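Side-chain contacts in uncharacterized protein (PDB 3NQK), which is of unknown function but probably begins with an immunoglobulin-like beta domain of the E-set kind, followed by a second, C-terminal beta domain: residues T51-S54 against Q55-I59; E87-E90 against D91-E94. All blocks are in the same frame, centred on the assembly; numbering follows the deposited sequence.

Contact 1: residues T51-S54 against Q55-I59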
loop_
_atom_site.group_PDB
_atom_site.type_symbol
_atom_site.label_atom_id
_atom_site.label_comp_id
_atom_site.label_asym_id
_atom_site.label_seq_id
_atom_site.Cartn_x
_atom_site.Cartn_y
_atom_site.Cartn_z
ATOM N N THR A 51 -13.927 -7.205 -23.803
ATOM C CA THR A 51 -14.550 -8.461 -23.384
ATOM C C THR A 51 -13.878 -9.039 -22.146
ATOM O O THR A 51 -12.776 -8.638 -21.766
ATOM C CB THR A 51 -14.451 -9.533 -24.496
ATOM O OG1 THR A 51 -14.647 -8.926 -25.771
ATOM C CG2 THR A 51 -15.501 -10.665 -24.279
ATOM N N VAL A 52 -14.556 -9.994 -21.534
ATOM C CA VAL A 52 -13.998 -10.777 -20.468
ATOM C C VAL A 52 -13.014 -11.797 -21.057
ATOM O O VAL A 52 -13.329 -12.489 -22.043
ATOM C CB VAL A 52 -15.104 -11.550 -19.718
ATOM C CG1 VAL A 52 -14.516 -12.353 -18.585
ATOM C CG2 VAL A 52 -16.195 -10.585 -19.207
ATOM N N ASN A 53 -11.818 -11.870 -20.477
ATOM C CA ASN A 53 -10.826 -12.871 -20.881
ATOM C C ASN A 53 -11.433 -14.269 -20.794
ATOM O O ASN A 53 -11.758 -14.741 -19.706
ATOM C CB ASN A 53 -9.589 -12.785 -19.985
ATOM C CG ASN A 53 -8.590 -13.895 -20.256
ATOM O OD1 ASN A 53 -8.394 -14.301 -21.395
ATOM N ND2 ASN A 53 -7.936 -14.375 -19.204
ATOM N N SER A 54 -11.575 -14.928 -21.938
ATOM C CA SER A 54 -12.213 -16.235 -21.978
ATOM C C SER A 54 -11.225 -17.377 -22.235
ATOM O O SER A 54 -11.633 -18.506 -22.468
ATOM C CB SER A 54 -13.311 -16.239 -23.045
ATOM O OG SER A 54 -12.783 -15.862 -24.302
ATOM N N GLN A 55 -9.931 -17.079 -22.166
ATOM C CA GLN A 55 -8.887 -18.091 -22.419
ATOM C C GLN A 55 -8.012 -18.312 -21.192
ATOM O O GLN A 55 -7.606 -17.356 -20.538
ATOM C CB GLN A 55 -7.970 -17.648 -23.589
ATOM C CG GLN A 55 -8.672 -17.437 -24.953
ATOM C CD GLN A 55 -7.659 -17.194 -26.128
ATOM O OE1 GLN A 55 -6.655 -17.914 -26.268
ATOM N NE2 GLN A 55 -7.955 -16.208 -26.973
ATOM N N ASP A 56 -7.742 -19.575 -20.862
ATOM C CA ASP A 56 -6.666 -19.876 -19.934
ATOM C C ASP A 56 -5.410 -19.506 -20.696
ATOM O O ASP A 56 -5.256 -19.882 -21.851
ATOM C CB ASP A 56 -6.637 -21.361 -19.534
ATOM C CG ASP A 56 -7.679 -21.713 -18.439
ATOM O OD1 ASP A 56 -8.894 -21.844 -18.760
ATOM O OD2 ASP A 56 -7.261 -21.934 -17.278
ATOM N N ARG A 57 -4.567 -18.681 -20.096
ATOM C CA ARG A 57 -3.385 -18.190 -20.781
ATOM C C ARG A 57 -2.146 -18.486 -19.985
ATOM O O ARG A 57 -2.063 -18.167 -18.797
ATOM C CB ARG A 57 -3.493 -16.679 -21.034
ATOM C CG ARG A 57 -4.851 -16.248 -21.582
ATOM C CD ARG A 57 -5.012 -14.743 -21.635
ATOM N NE ARG A 57 -4.531 -14.189 -22.893
ATOM C CZ ARG A 57 -5.307 -13.648 -23.838
ATOM N NH1 ARG A 57 -6.620 -13.535 -23.660
ATOM N NH2 ARG A 57 -4.753 -13.164 -24.947
ATOM N N ASP A 58 -1.219 -19.194 -20.621
ATOM C CA ASP A 58 0.098 -19.391 -20.082
ATOM C C ASP A 58 0.993 -18.378 -20.752
ATOM O O ASP A 58 1.285 -18.496 -21.935
ATOM C CB ASP A 58 0.588 -20.825 -20.346
ATOM C CG ASP A 58 -0.069 -21.847 -19.421
ATOM O OD1 ASP A 58 -0.002 -21.666 -18.173
ATOM O OD2 ASP A 58 -0.642 -22.834 -19.936
ATOM N N ILE A 59 1.367 -17.340 -20.009
ATOM C CA ILE A 59 2.148 -16.236 -20.555
ATOM C C ILE A 59 3.613 -16.473 -20.326
ATOM O O ILE A 59 4.015 -16.882 -19.246
ATOM C CB ILE A 59 1.724 -14.898 -19.906
ATOM C CG1 ILE A 59 0.263 -14.585 -20.269
ATOM C CG2 ILE A 59 2.645 -13.747 -20.363
ATOM C CD1 ILE A 59 -0.419 -13.612 -19.329
#
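Asn53 and Arg57 meet obliquely across the bend that leads into strand 57-63, and the side-chain oxygen of Asn53 is where the two sides join. Arg57 NH1 donates to Asn53 OD1 at 3.0 Å, and the backbone N of Gln55 reaches the same OD1 from 3.3 Å, so one acceptor takes two N-H groups. They arrive on opposite faces of the amide. Both stand well above or below its plane instead of meeting a lone pair, although each N-H points fairly straight at the oxygen (162° in both bonds). From the arginine's side the meeting is edge-on: OD1 lies in the guanidinium plane, while the amide plane is turned by 50° from it.

Asn53 carries CG anti to its own N (chi1 174°), which sends the amide forward over the chain that follows. Arg57 CD lies alongside the amide, 3.4 Å from Asn53 OD1; the bend at chi3 beyond it turns the guanidinium so that NH1 meets the oxygen. At the other end of the amide, Asn53 ND2 makes a weak bond to Gln55 O; its stronger acceptor is Ser105 O. Arg57 NE donates to Asp134 O, which ties the same guanidinium to the residue just after strand 125-133.

The bond from Gln55 N to Asn53 OD1 makes this an Asx turn. Since both ends of the largely buried amide are engaged, its rotation is probably fixed, and the arginine's positive charge would further polarise the C=O toward its two donors.

Contact 2: residues E87-E90 against D91-E94; sequences EMEE and DKYE. With EDO (1,2-ethanediol), chain C.
Glu89 and Lys92 run side by side and point the same way, and their ends close in a salt bridge, Lys92 NZ to Glu89 OE1 at 3.1 Å. The ammonium comes in from above the carboxylate plane. Its second anion is Asp91, whose OD1 takes NZ at 2.7 Å through the syn lone pair. The lysine gets there by folding: the bend at chi2 (-68°) turns the chain alongside Glu89, with CE 3.5 Å from Glu89 OE1, and the one at chi4 sets NZ. Asp91 sets CG between its N and its carbonyl carbon (chi1 67°), which swings its carboxylate to the lysine's side of the bend. NZ bridges two acids whose oxygens, Glu89 OE1 and Asp91 OD1, lie 4.5 Å apart. With an alanine at Lys92, these two carboxylates would probably be left close together without the cation they share.

Closer to the backbone, the extended side chain of Met88, a selenomethionine, crosses Lys92 at about a right angle and puts CE 3.5 Å from Lys92 CB. Its CG meets Tyr93 CD2 at 4.0 Å as the two side chains slide past each other in opposite directions. Around the tyrosine ring, Met88 O sits at the edge and Glu90 O over one face. Tyr93 also packs against Phe114 and Leu127. Farther along, a 1,2-ethanediol, probably from the crystallisation liquor, donates through O1 to Glu94 OE1.

Beneath the ion pairs, Lys92 N donates to Glu89 O at 3.0 Å. With the backbone angles of Glu90 and Asp91, that bond defines a type I beta turn, here linking strand 86-87 to strand 93-94.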
loop_
_atom_site.group_PDB
_atom_site.type_symbol
_atom_site.label_atom_id
_atom_site.label_comp_id
_atom_site.label_asym_id
_atom_site.label_seq_id
_atom_site.Cartn_x
_atom_site.Cartn_y
_atom_site.Cartn_z
ATOM N N GLU A 87 22.486 -3.925 -18.565
ATOM C CA GLU A 87 21.600 -5.037 -18.300
ATOM C C GLU A 87 21.912 -5.623 -16.951
ATOM O O GLU A 87 23.044 -5.866 -16.643
ATOM C CB GLU A 87 21.741 -6.100 -19.376
ATOM C CG GLU A 87 20.806 -7.287 -19.182
ATOM C CD GLU A 87 21.003 -8.367 -20.228
ATOM O OE1 GLU A 87 21.524 -8.054 -21.323
ATOM O OE2 GLU A 87 20.613 -9.521 -19.963
HETATM N N MSE A 88 20.892 -5.805 -16.128
HETATM C CA MSE A 88 21.094 -6.362 -14.809
HETATM C C MSE A 88 21.702 -7.755 -14.886
HETATM O O MSE A 88 21.387 -8.547 -15.790
HETATM C CB MSE A 88 19.796 -6.420 -14.053
HETATM C CG MSE A 88 19.975 -6.749 -12.620
HETATM SE SE MSE A 88 18.579 -6.003 -11.593
HETATM C CE MSE A 88 19.230 -6.399 -9.818
ATOM N N GLU A 89 22.566 -8.051 -13.921
ATOM C CA GLU A 89 23.318 -9.304 -13.906
ATOM C C GLU A 89 22.395 -10.465 -13.577
ATOM O O GLU A 89 21.503 -10.329 -12.754
ATOM C CB GLU A 89 24.470 -9.216 -12.871
ATOM C CG GLU A 89 25.531 -8.114 -13.182
ATOM C CD GLU A 89 26.480 -7.816 -11.984
ATOM O OE1 GLU A 89 25.977 -7.501 -10.863
ATOM O OE2 GLU A 89 27.718 -7.832 -12.195
ATOM N N GLU A 90 22.628 -11.611 -14.205
ATOM C CA GLU A 90 21.767 -12.793 -13.998
ATOM C C GLU A 90 21.795 -13.320 -12.561
ATOM O O GLU A 90 20.840 -13.932 -12.107
ATOM C CB GLU A 90 22.151 -13.910 -14.967
ATOM C CG GLU A 90 21.932 -13.538 -16.452
ATOM C CD GLU A 90 22.227 -14.696 -17.419
ATOM O OE1 GLU A 90 22.498 -15.829 -16.944
ATOM O OE2 GLU A 90 22.184 -14.465 -18.652
ATOM N N ASP A 91 22.880 -13.067 -11.848
ATOM C CA ASP A 91 23.003 -13.539 -10.474
ATOM C C ASP A 91 22.230 -12.652 -9.490
ATOM O O ASP A 91 22.105 -12.993 -8.319
ATOM C CB ASP A 91 24.496 -13.637 -10.060
ATOM C CG ASP A 91 25.201 -12.252 -9.983
ATOM O OD1 ASP A 91 24.910 -11.471 -9.044
ATOM O OD2 ASP A 91 26.117 -12.003 -10.807
ATOM N N LYS A 92 21.673 -11.538 -9.985
ATOM C CA LYS A 92 21.019 -10.554 -9.117
ATOM C C LYS A 92 19.478 -10.633 -9.103
ATOM O O LYS A 92 18.833 -9.910 -8.330
ATOM C CB LYS A 92 21.445 -9.126 -9.518
ATOM C CG LYS A 92 22.972 -8.799 -9.322
ATOM C CD LYS A 92 23.389 -8.747 -7.820
ATOM C CE LYS A 92 24.850 -8.226 -7.631
ATOM N NZ LYS A 92 25.890 -9.133 -8.232
ATOM N N TYR A 93 18.891 -11.513 -9.934
ATOM C CA TYR A 93 17.416 -11.621 -10.023
ATOM C C TYR A 93 16.930 -13.004 -10.485
ATOM O O TYR A 93 17.632 -13.714 -11.172
ATOM C CB TYR A 93 16.881 -10.576 -10.994
ATOM C CG TYR A 93 17.198 -10.892 -12.432
ATOM C CD1 TYR A 93 16.415 -11.787 -13.159
ATOM C CD2 TYR A 93 18.312 -10.357 -13.044
ATOM C CE1 TYR A 93 16.726 -12.109 -14.458
ATOM C CE2 TYR A 93 18.628 -10.668 -14.351
ATOM C CZ TYR A 93 17.830 -11.534 -15.055
ATOM O OH TYR A 93 18.160 -11.858 -16.340
ATOM N N GLU A 94 15.686 -13.330 -10.135
ATOM C CA GLU A 94 15.005 -14.554 -10.620
ATOM C C GLU A 94 13.529 -14.253 -10.778
ATOM O O GLU A 94 12.976 -13.509 -10.005
ATOM C CB GLU A 94 15.163 -15.727 -9.616
ATOM C CG GLU A 94 16.616 -16.305 -9.470
ATOM C CD GLU A 94 17.036 -17.221 -10.658
ATOM O OE1 GLU A 94 16.298 -17.282 -11.672
ATOM O OE2 GLU A 94 18.103 -17.871 -10.561
HETATM C C1 EDO C . 14.700 -15.900 -15.008
HETATM O O1 EDO C . 14.823 -16.221 -13.608
HETATM C C2 EDO C . 14.013 -17.052 -15.753
HETATM O O2 EDO C . 13.013 -16.540 -16.652
#

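In the fold
From the N terminus, the chain leaves strand 38-48 of the antiparallel sheet and rounds contact 1 into strand 57-63 of the mixed sheet. Helix 65-76 follows, then strand 86-87, which pairs with strand 125-133. Contact 2 makes the reverse passage, turning the chain into strand 93-94 beside strand 107-115 on the edge of the antiparallel sheet. The two are strictly in series: contact 1 closes before contact 2 opens, and they neither nest nor cross. Their centres lie about 30 Å apart, nearest atoms about 13 Å. Both close connections between the same two sheets of the N-terminal domain, contact 1 far out at one end and contact 2 nearer the middle of the chain.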